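PDB 2VSE: mosquitocidal toxin from Lysinibacillus sphaericus, which is toxic to mosquitoes, probably by modifying host proteins through an ADP-ribosyltransferase domain that is joined to ricin-B-like beta-trefoil lectin domains. Local coordinates for residues N555-G560 / W596-N601; K604-I609 / D638-P643; L619-N624 / F653-N658. One frame throughout, in Å; residues are numbered along the deposited sequence.

All three contacts lie in one ricin-B-like beta-trefoil unit: two lie on its six-stranded antiparallel sheet, and the third joins that sheet's edge strand 651-655 to the hairpin 618-621/629-632. Interaction 1 joins strand 596-601 to the chain entering strand 560-566; interaction 2, its centre about 9 Å away, pairs the next strand, 606-611, with 640-645. The two are tied by Asn601 N to Ala606 O at 2.8 Å and by Tyr607 OH to Ile557 O at 2.6 Å, both probable hydrogen bonds. Interaction 3 is centred about 8 Å from interaction 2 and about 16 Å from interaction 1. Probable backbone bonds join it to interaction 2: Ile642 N to Arg654 O, 2.7 Å, and Leu619 N to Ile609 O, 2.8 Å.

Interaction 1. Residues N555-G560 / W596-N601; sequences NSIQDG and WTVTYN
Asp559 grips strand 596-601 through its carboxylate, while Asn555 sets its CB over the ring of Tyr600. The aspartate starts with CB in contact with Val598 O at 3.6 Å. Its CG stands beside the backbone N and anti to the carbonyl carbon (chi1 -68°), which sends the carboxylate toward Tyr600, where the two oxygens part company. OD1 accepts a hydrogen bond from Tyr600 N at 2.9 Å, the donor approaching from above the carboxylate plane, 38° out of it. OD2 rests on the methyl CG2 of Thr599 at 3.6 Å and also receives a hydrogen bond from a water. OD1 of this short acidic side chain appears to take the part that Gln558 O would play in a continued ladder; that carbonyl is instead bonded to Tyr562 OH. The ladder is the antiparallel pairing of strands 560-566 and 596-601 in the sheet of a beta-trefoil domain, and it opens with Gly560 facing Val598: Val598 N donates to Gly560 O at 2.8 Å and Gly560 N returns a longer bond to Val598 O at 3.3 Å. Gly560 is almost fully stretched, a backbone shape that a residue without a side chain adopts easily. On the side of the loop, Asn555 CB lies 3.3 Å from the centroid of the Tyr600 ring, nearly on the ring normal, a CH-pi contact; its amide tilts 27° from the ring plane. Further along, the branched Ile557 pushes its terminal CD1 against Val598 CG1 at 3.8 Å, an apolar touch that Tyr562 of strand 560-566 and Leu690 of strand 688-692 extend into the interior.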
loop_
_atom_site.group_PDB
_atom_site.type_symbol
_atom_site.label_atom_id
_atom_site.label_comp_id
_atom_site.label_asym_id
_atom_site.label_seq_id
_atom_site.Cartn_x
_atom_site.Cartn_y
_atom_site.Cartn_z
ATOM N N ASN A 555 -3.777 15.733 -2.414
ATOM C CA ASN A 555 -3.159 16.169 -1.167
ATOM C C ASN A 555 -2.214 15.125 -0.566
ATOM O O ASN A 555 -2.512 14.467 0.434
ATOM C CB ASN A 555 -4.107 16.872 -0.173
ATOM C CG ASN A 555 -5.091 15.952 0.470
ATOM O OD1 ASN A 555 -5.686 15.102 -0.177
ATOM N ND2 ASN A 555 -5.301 16.146 1.763
ATOM N N SER A 556 -1.062 15.023 -1.223
ATOM C CA SER A 556 -0.021 14.065 -0.919
ATOM C C SER A 556 0.723 14.389 0.381
ATOM O O SER A 556 1.188 13.483 1.087
ATOM C CB SER A 556 0.963 14.041 -2.097
ATOM O OG SER A 556 1.286 15.354 -2.522
ATOM N N ILE A 557 0.836 15.677 0.686
ATOM C CA ILE A 557 1.536 16.131 1.884
ATOM C C ILE A 557 0.595 16.877 2.802
ATOM O O ILE A 557 -0.418 17.401 2.361
ATOM C CB ILE A 557 2.776 17.027 1.558
ATOM C CG1 ILE A 557 2.392 18.333 0.865
ATOM C CG2 ILE A 557 3.778 16.267 0.715
ATOM C CD1 ILE A 557 3.519 19.381 0.913
ATOM N N GLN A 558 0.931 16.932 4.082
ATOM C CA GLN A 558 0.061 17.607 5.015
ATOM C C GLN A 558 0.394 19.104 5.155
ATOM O O GLN A 558 1.535 19.528 4.945
ATOM C CB GLN A 558 0.002 16.856 6.347
ATOM C CG GLN A 558 1.086 17.140 7.319
ATOM C CD GLN A 558 1.020 16.227 8.527
ATOM O OE1 GLN A 558 1.512 15.097 8.490
ATOM N NE2 GLN A 558 0.418 16.717 9.613
ATOM N N ASP A 559 -0.633 19.897 5.457
ATOM C CA ASP A 559 -0.478 21.322 5.710
ATOM C C ASP A 559 0.499 21.530 6.869
ATOM O O ASP A 559 0.528 20.740 7.820
ATOM C CB ASP A 559 -1.825 21.965 6.067
ATOM C CG ASP A 559 -2.825 21.999 4.894
ATOM O OD1 ASP A 559 -2.533 21.541 3.771
ATOM O OD2 ASP A 559 -3.942 22.502 5.103
ATOM N N GLY A 560 1.298 22.587 6.781
ATOM C CA GLY A 560 2.254 22.897 7.819
ATOM C C GLY A 560 3.282 23.903 7.351
ATOM O O GLY A 560 3.161 24.478 6.258
ATOM N N TRP A 596 7.994 28.472 4.876
ATOM C CA TRP A 596 6.784 28.690 4.111
ATOM C C TRP A 596 5.657 27.866 4.696
ATOM O O TRP A 596 5.850 26.696 5.047
ATOM C CB TRP A 596 7.000 28.303 2.645
ATOM C CG TRP A 596 8.201 28.953 2.044
ATOM C CD1 TRP A 596 9.502 28.607 2.250
ATOM C CD2 TRP A 596 8.218 30.069 1.140
ATOM N NE1 TRP A 596 10.330 29.442 1.544
ATOM C CE2 TRP A 596 9.573 30.350 0.852
ATOM C CE3 TRP A 596 7.225 30.861 0.550
ATOM C CZ2 TRP A 596 9.964 31.391 -0.003
ATOM C CZ3 TRP A 596 7.620 31.912 -0.305
ATOM C CH2 TRP A 596 8.976 32.155 -0.571
ATOM N N THR A 597 4.477 28.480 4.812
ATOM C CA THR A 597 3.261 27.733 5.137
ATOM C C THR A 597 2.698 27.124 3.850
ATOM O O THR A 597 2.458 27.831 2.872
ATOM C CB THR A 597 2.174 28.609 5.799
ATOM O OG1 THR A 597 1.755 29.614 4.876
ATOM C CG2 THR A 597 2.680 29.273 7.060
ATOM N N VAL A 598 2.512 25.808 3.855
ATOM C CA VAL A 598 2.015 25.077 2.691
ATOM C C VAL A 598 0.576 24.631 2.990
ATOM O O VAL A 598 0.328 23.947 3.986
ATOM C CB VAL A 598 2.939 23.883 2.379
ATOM C CG1 VAL A 598 2.388 23.025 1.266
ATOM C CG2 VAL A 598 4.371 24.376 2.028
ATOM N N THR A 599 -0.371 25.032 2.141
ATOM C CA THR A 599 -1.790 24.783 2.416
ATOM C C THR A 599 -2.554 24.246 1.206
ATOM O O THR A 599 -2.513 24.828 0.117
ATOM C CB THR A 599 -2.511 26.048 2.969
ATOM O OG1 THR A 599 -1.736 26.628 4.025
ATOM C CG2 THR A 599 -3.888 25.700 3.514
ATOM N N TYR A 600 -3.258 23.138 1.411
ATOM C CA TYR A 600 -4.018 22.516 0.344
ATOM C C TYR A 600 -5.300 23.281 0.069
ATOM O O TYR A 600 -5.973 23.732 0.992
ATOM C CB TYR A 600 -4.368 21.075 0.702
ATOM C CG TYR A 600 -5.012 20.292 -0.420
ATOM C CD1 TYR A 600 -4.314 20.022 -1.603
ATOM C CD2 TYR A 600 -6.307 19.800 -0.294
ATOM C CE1 TYR A 600 -4.900 19.293 -2.634
ATOM C CE2 TYR A 600 -6.901 19.059 -1.311
ATOM C CZ TYR A 600 -6.191 18.812 -2.474
ATOM O OH TYR A 600 -6.781 18.089 -3.481
ATOM N N ASN A 601 -5.626 23.414 -1.212
ATOM C CA ASN A 601 -6.901 23.995 -1.641
ATOM C C ASN A 601 -7.779 22.947 -2.332
ATOM O O ASN A 601 -7.380 22.363 -3.338
ATOM C CB ASN A 601 -6.651 25.196 -2.567
ATOM C CG ASN A 601 -7.924 25.947 -2.935
ATOM O OD1 ASN A 601 -9.027 25.409 -2.867
ATOM N ND2 ASN A 601 -7.769 27.200 -3.344
HETATM O O HOH W 1 -6.168 22.911 3.394
#

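Interaction 2. Residues K604-I609 / D638-P643; sequences KRAYKI and DQYWIP
Lys604 and Tyr640 meet with similar first torsions: the lysine CG (chi1 -53°) and the tyrosine CG (chi1 -77°) each stand beside their own backbone N. With these torsions Lys604 CG lies over one face of the Tyr640 ring, 4.2 Å from its centroid and displaced toward the rim, a CH-pi contact made by the aliphatic part of the lysine. A bend at chi2 then turns the rest of the chain aside, and the ammonium forms a salt bridge with Asp637. Lys608 runs extended past the phenol end of the same tyrosine, its CD 3.6 Å from Tyr640 OH; Asp635 serves both, as a salt-bridge partner for Lys608 NZ and a hydrogen-bond partner for the hydroxyl. On the face that carries Tyr640, the small Ala606 leaves room for its CB to sit 3.8 Å from Tyr640 CB. Tyr607 and Trp641 face each other as a hydrogen-bonded pair, with Tyr607 N to Trp641 O at 2.7 Å and Trp641 N on an in-plane lone pair of Tyr607 O at 2.9 Å. Their side chains share the other face of the sheet. There Pro643 CD meets Tyr607 CD2 at 3.4 Å, and Ile609 CD1 reaches Trp641 CD1 at 3.7 Å. Arg605, in a left-handed backbone conformation, forms with Ala606 a G1 beta bulge opposite Asn601. Strands 606-609 and 640-643 run at 120° to each other, consistent with the twist of a trefoil barrel. Gln639-Tyr640-Trp641 is the QxW motif of ricin-B-type trefoils: Gln639 NE2 bonds to Thr633 O, and the buried Trp641 bonds through NE1 to Leu619 O and meets Phe663 edge-to-face.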
loop_
_atom_site.group_PDB
_atom_site.type_symbol
_atom_site.label_atom_id
_atom_site.label_comp_id
_atom_site.label_asym_id
_atom_site.label_seq_id
_atom_site.Cartn_x
_atom_site.Cartn_y
_atom_site.Cartn_z
ATOM N N LYS A 604 -8.849 23.762 -6.205
ATOM C CA LYS A 604 -7.703 23.736 -7.103
ATOM C C LYS A 604 -7.007 22.381 -7.097
ATOM O O LYS A 604 -6.277 22.054 -8.034
ATOM C CB LYS A 604 -6.690 24.812 -6.675
ATOM C CG LYS A 604 -7.255 26.227 -6.529
ATOM C CD LYS A 604 -7.172 26.989 -7.826
ATOM C CE LYS A 604 -7.755 28.388 -7.666
ATOM N NZ LYS A 604 -7.905 29.093 -8.969
ATOM N N ARG A 605 -7.219 21.608 -6.029
ATOM C CA ARG A 605 -6.472 20.371 -5.773
ATOM C C ARG A 605 -4.976 20.607 -5.901
ATOM O O ARG A 605 -4.261 19.846 -6.548
ATOM C CB ARG A 605 -6.951 19.234 -6.678
ATOM C CG ARG A 605 -8.388 18.863 -6.422
ATOM C CD ARG A 605 -8.957 18.026 -7.536
ATOM N NE ARG A 605 -10.353 17.709 -7.272
ATOM C CZ ARG A 605 -11.379 18.109 -8.015
ATOM N NH1 ARG A 605 -11.190 18.837 -9.106
ATOM N NH2 ARG A 605 -12.605 17.758 -7.667
ATOM N N ALA A 606 -4.523 21.686 -5.277
ATOM C CA ALA A 606 -3.134 22.127 -5.343
ATOM C C ALA A 606 -2.820 22.945 -4.096
ATOM O O ALA A 606 -3.731 23.297 -3.333
ATOM C CB ALA A 606 -2.901 22.956 -6.605
ATOM N N TYR A 607 -1.540 23.258 -3.902
ATOM C CA TYR A 607 -1.094 23.935 -2.688
ATOM C C TYR A 607 -0.686 25.377 -2.913
ATOM O O TYR A 607 -0.112 25.735 -3.952
ATOM C CB TYR A 607 0.079 23.192 -2.041
ATOM C CG TYR A 607 -0.284 21.836 -1.492
ATOM C CD1 TYR A 607 -0.459 21.640 -0.124
ATOM C CD2 TYR A 607 -0.456 20.746 -2.343
ATOM C CE1 TYR A 607 -0.791 20.386 0.384
ATOM C CE2 TYR A 607 -0.791 19.494 -1.846
ATOM C CZ TYR A 607 -0.958 19.323 -0.487
ATOM O OH TYR A 607 -1.285 18.083 -0.005
ATOM N N LYS A 608 -0.969 26.201 -1.911
ATOM C CA LYS A 608 -0.415 27.542 -1.845
ATOM C C LYS A 608 0.761 27.537 -0.885
ATOM O O LYS A 608 0.676 26.993 0.217
ATOM C CB LYS A 608 -1.465 28.559 -1.397
ATOM C CG LYS A 608 -1.112 29.990 -1.775
ATOM C CD LYS A 608 -2.340 30.864 -1.932
ATOM C CE LYS A 608 -1.971 32.168 -2.609
ATOM N NZ LYS A 608 -3.120 33.103 -2.653
ATOM N N ILE A 609 1.855 28.143 -1.333
ATOM C CA ILE A 609 3.108 28.205 -0.592
ATOM C C ILE A 609 3.392 29.671 -0.243
ATOM O O ILE A 609 3.998 30.415 -1.023
ATOM C CB ILE A 609 4.246 27.599 -1.424
ATOM C CG1 ILE A 609 3.899 26.142 -1.775
ATOM C CG2 ILE A 609 5.576 27.704 -0.675
ATOM C CD1 ILE A 609 4.727 25.539 -2.887
ATOM N N ASP A 638 -1.114 30.469 -11.225
ATOM C CA ASP A 638 0.330 30.233 -11.279
ATOM C C ASP A 638 0.992 30.240 -9.902
ATOM O O ASP A 638 2.194 30.021 -9.787
ATOM C CB ASP A 638 1.031 31.197 -12.250
ATOM C CG ASP A 638 0.801 32.677 -11.916
ATOM O OD1 ASP A 638 0.412 33.014 -10.770
ATOM O OD2 ASP A 638 1.023 33.519 -12.826
ATOM N N GLN A 639 0.194 30.471 -8.864
ATOM C CA GLN A 639 0.670 30.424 -7.484
ATOM C C GLN A 639 0.261 29.127 -6.769
ATOM O O GLN A 639 0.386 29.025 -5.548
ATOM C CB GLN A 639 0.183 31.656 -6.712
ATOM C CG GLN A 639 0.178 32.941 -7.549
ATOM C CD GLN A 639 -0.308 34.170 -6.788
ATOM O OE1 GLN A 639 -0.552 34.064 -5.538
ATOM N NE2 GLN A 639 -0.456 35.362 -7.552
ATOM N N TYR A 640 -0.210 28.141 -7.530
ATOM C CA TYR A 640 -0.629 26.863 -6.951
ATOM C C TYR A 640 0.206 25.688 -7.465
ATOM O O TYR A 640 0.535 25.613 -8.652
ATOM C CB TYR A 640 -2.130 26.654 -7.166
ATOM C CG TYR A 640 -2.986 27.469 -6.215
ATOM C CD1 TYR A 640 -3.426 26.924 -5.013
ATOM C CD2 TYR A 640 -3.349 28.782 -6.509
ATOM C CE1 TYR A 640 -4.207 27.654 -4.129
ATOM C CE2 TYR A 640 -4.135 29.524 -5.628
ATOM C CZ TYR A 640 -4.556 28.948 -4.440
ATOM O OH TYR A 640 -5.326 29.652 -3.546
ATOM N N TRP A 641 0.561 24.781 -6.564
ATOM C CA TRP A 641 1.521 23.737 -6.902
ATOM C C TRP A 641 1.073 22.350 -6.489
ATOM O O TRP A 641 0.415 22.183 -5.465
ATOM C CB TRP A 641 2.879 24.071 -6.301
ATOM C CG TRP A 641 3.332 25.459 -6.646
ATOM C CD1 TRP A 641 3.028 26.609 -5.982
ATOM C CD2 TRP A 641 4.153 25.839 -7.755
ATOM N NE1 TRP A 641 3.617 27.684 -6.603
ATOM C CE2 TRP A 641 4.317 27.237 -7.691
ATOM C CE3 TRP A 641 4.768 25.130 -8.794
ATOM C CZ2 TRP A 641 5.072 27.941 -8.624
ATOM C CZ3 TRP A 641 5.514 25.827 -9.720
ATOM C CH2 TRP A 641 5.665 27.221 -9.629
ATOM N N ILE A 642 1.434 21.370 -7.315
ATOM C CA ILE A 642 1.076 19.969 -7.123
ATOM C C ILE A 642 2.364 19.216 -6.827
ATOM O O ILE A 642 3.204 19.061 -7.716
ATOM C CB ILE A 642 0.447 19.368 -8.393
ATOM C CG1 ILE A 642 -0.678 20.260 -8.923
ATOM C CG2 ILE A 642 -0.040 17.951 -8.116
ATOM C CD1 ILE A 642 -1.008 20.034 -10.411
ATOM N N PRO A 643 2.540 18.786 -5.569
ATOM C CA PRO A 643 3.700 17.999 -5.133
ATOM C C PRO A 643 3.604 16.551 -5.594
ATOM O O PRO A 643 2.617 15.892 -5.324
ATOM C CB PRO A 643 3.633 18.087 -3.596
ATOM C CG PRO A 643 2.549 19.144 -3.289
ATOM C CD PRO A 643 1.631 19.096 -4.456
#

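Interaction 3. Residues L619-N624 / F653-N658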
loop_
_atom_site.group_PDB
_atom_site.type_symbol
_atom_site.label_atom_id
_atom_site.label_comp_id
_atom_site.label_asym_id
_atom_site.label_seq_id
_atom_site.Cartn_x
_atom_site.Cartn_y
_atom_site.Cartn_z
ATOM N N LEU A 619 4.958 31.759 -3.252
ATOM C CA LEU A 619 5.837 31.289 -4.319
ATOM C C LEU A 619 5.058 31.139 -5.623
ATOM O O LEU A 619 4.106 30.356 -5.702
ATOM C CB LEU A 619 6.498 29.975 -3.928
ATOM C CG LEU A 619 7.734 29.536 -4.701
ATOM C CD1 LEU A 619 8.647 28.769 -3.754
ATOM C CD2 LEU A 619 7.352 28.697 -5.907
ATOM N N ALA A 620 5.475 31.895 -6.636
ATOM C CA ALA A 620 4.727 31.996 -7.887
ATOM C C ALA A 620 5.610 31.962 -9.132
ATOM O O ALA A 620 6.788 32.342 -9.081
ATOM C CB ALA A 620 3.877 33.264 -7.886
ATOM N N TRP A 621 5.028 31.497 -10.240
ATOM C CA TRP A 621 5.677 31.541 -11.545
ATOM C C TRP A 621 5.152 32.746 -12.317
ATOM O O TRP A 621 3.944 32.988 -12.364
ATOM C CB TRP A 621 5.434 30.236 -12.316
ATOM C CG TRP A 621 5.725 30.290 -13.807
ATOM C CD1 TRP A 621 6.764 30.932 -14.425
ATOM C CD2 TRP A 621 4.982 29.641 -14.848
ATOM N NE1 TRP A 621 6.699 30.745 -15.786
ATOM C CE2 TRP A 621 5.621 29.950 -16.074
ATOM C CE3 TRP A 621 3.837 28.832 -14.868
ATOM C CZ2 TRP A 621 5.150 29.485 -17.309
ATOM C CZ3 TRP A 621 3.364 28.371 -16.101
ATOM C CH2 TRP A 621 4.024 28.700 -17.302
ATOM N N ASP A 622 6.074 33.503 -12.909
ATOM C CA ASP A 622 5.736 34.654 -13.764
ATOM C C ASP A 622 5.240 34.166 -15.130
ATOM O O ASP A 622 5.796 34.514 -16.177
ATOM C CB ASP A 622 6.950 35.584 -13.920
ATOM C CG ASP A 622 6.569 36.993 -14.373
ATOM O OD1 ASP A 622 5.371 37.219 -14.701
ATOM O OD2 ASP A 622 7.478 37.879 -14.402
ATOM N N SER A 623 4.186 33.357 -15.106
ATOM C CA SER A 623 3.743 32.640 -16.295
ATOM C C SER A 623 3.671 33.569 -17.501
ATOM O O SER A 623 4.245 33.283 -18.552
ATOM C CB SER A 623 2.380 31.987 -16.051
ATOM O OG SER A 623 1.620 32.730 -15.114
ATOM N N ASN A 624 2.973 34.690 -17.344
ATOM C CA ASN A 624 2.682 35.576 -18.467
ATOM C C ASN A 624 3.938 36.050 -19.195
ATOM O O ASN A 624 3.930 36.235 -20.412
ATOM C CB ASN A 624 1.860 36.778 -18.001
ATOM C CG ASN A 624 0.409 36.425 -17.735
ATOM O OD1 ASN A 624 -0.245 35.782 -18.555
ATOM N ND2 ASN A 624 -0.100 36.845 -16.583
ATOM N N PHE A 653 7.406 19.872 -7.892
ATOM C CA PHE A 653 6.199 20.675 -7.735
ATOM C C PHE A 653 5.707 21.221 -9.070
ATOM O O PHE A 653 6.282 22.167 -9.603
ATOM C CB PHE A 653 6.463 21.842 -6.785
ATOM C CG PHE A 653 6.742 21.425 -5.369
ATOM C CD1 PHE A 653 5.709 21.334 -4.441
ATOM C CD2 PHE A 653 8.029 21.135 -4.959
ATOM C CE1 PHE A 653 5.965 20.950 -3.134
ATOM C CE2 PHE A 653 8.288 20.754 -3.658
ATOM C CZ PHE A 653 7.261 20.657 -2.744
ATOM N N ARG A 654 4.644 20.636 -9.607
ATOM C CA ARG A 654 4.089 21.099 -10.876
ATOM C C ARG A 654 3.197 22.310 -10.645
ATOM O O ARG A 654 2.463 22.377 -9.654
ATOM C CB ARG A 654 3.287 19.999 -11.593
ATOM C CG ARG A 654 4.100 18.772 -11.970
ATOM C CD ARG A 654 3.199 17.692 -12.528
ATOM N NE ARG A 654 3.933 16.511 -12.987
ATOM C CZ ARG A 654 4.478 16.380 -14.196
ATOM N NH1 ARG A 654 4.394 17.358 -15.089
ATOM N NH2 ARG A 654 5.114 15.262 -14.516
ATOM N N ASN A 655 3.252 23.257 -11.578
ATOM C CA ASN A 655 2.426 24.445 -11.516
ATOM C C ASN A 655 1.011 24.152 -11.992
ATOM O O ASN A 655 0.813 23.540 -13.042
ATOM C CB ASN A 655 3.047 25.561 -12.355
ATOM C CG ASN A 655 2.372 26.903 -12.137
ATOM O OD1 ASN A 655 1.367 27.221 -12.780
ATOM N ND2 ASN A 655 2.928 27.703 -11.230
ATOM N N TYR A 656 0.032 24.610 -11.219
ATOM C CA TYR A 656 -1.370 24.443 -11.561
ATOM C C TYR A 656 -1.726 24.935 -12.973
ATOM O O TYR A 656 -2.462 24.251 -13.694
ATOM C CB TYR A 656 -2.258 25.111 -10.499
ATOM C CG TYR A 656 -3.745 24.849 -10.671
ATOM C CD1 TYR A 656 -4.247 23.552 -10.701
ATOM C CD2 TYR A 656 -4.646 25.900 -10.789
ATOM C CE1 TYR A 656 -5.605 23.305 -10.863
ATOM C CE2 TYR A 656 -6.012 25.666 -10.947
ATOM C CZ TYR A 656 -6.483 24.365 -10.982
ATOM O OH TYR A 656 -7.833 24.126 -11.145
ATOM N N LYS A 657 -1.193 26.095 -13.367
ATOM C CA LYS A 657 -1.526 26.718 -14.663
ATOM C C LYS A 657 -0.946 25.945 -15.855
ATOM O O LYS A 657 -1.596 25.834 -16.898
ATOM C CB LYS A 657 -1.094 28.194 -14.681
ATOM C CG LYS A 657 -1.423 28.983 -15.951
ATOM C CD LYS A 657 -1.129 30.483 -15.753
ATOM C CE LYS A 657 -0.961 31.237 -17.149
ATOM N NZ LYS A 657 -0.402 32.637 -16.978
ATOM N N ASN A 658 0.266 25.413 -15.686
ATOM C CA ASN A 658 0.901 24.552 -16.680
ATOM C C ASN A 658 1.676 23.455 -15.956
ATOM O O ASN A 658 2.842 23.644 -15.615
ATOM C CB ASN A 658 1.817 25.380 -17.598
ATOM C CG ASN A 658 2.318 24.598 -18.812
ATOM O OD1 ASN A 658 2.258 23.369 -18.853
ATOM N ND2 ASN A 658 2.820 25.317 -19.807
#
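Trp621 and Asn655 meet at right angles: the six-membered ring of the indole turns its edge toward Asn655 at the end of strand 651-655, and toward Asn658 in the loop after it. CE3 meets Asn655 OD1 at 3.6 Å, the oxygen lying at the edge and in the ring plane, with the amide turned nearly perpendicular to the ring (86°). Next to it CZ3 touches Asn658 CB at 3.7 Å. Trp621 reaches across because its CG is anti to the backbone N (chi1 164°), and the chain beyond folds back so that Ser623 CA sits over the centre of the indole. An inverse gamma turn centred on Asp622 makes that reversal. At the outer end an extended Lys657 suits the place, since its chain reaches from one loop to the other: NZ lies 2.8 Å from Ser623 OG, a hydrogen bond doubtful in detail because NZ is also only 3.0 Å from Ser623 CB. In the second shell, Asn655 OD1 accepts a hydrogen bond from Lys657 N at 2.9 Å, an Asx turn that fixes the amide. Asparagine suits the place because its amide offers both an acceptor for that turn and a donor, ND2, for Asp638 O. The two segments share no backbone pairing, and their closest CA atoms, of Trp621 and Asn655, are 7.8 Å apart. Both lead out of strands: 618-621 is paired with 629-632, and 651-655 lies at the edge of the six-stranded sheet beside 640-645.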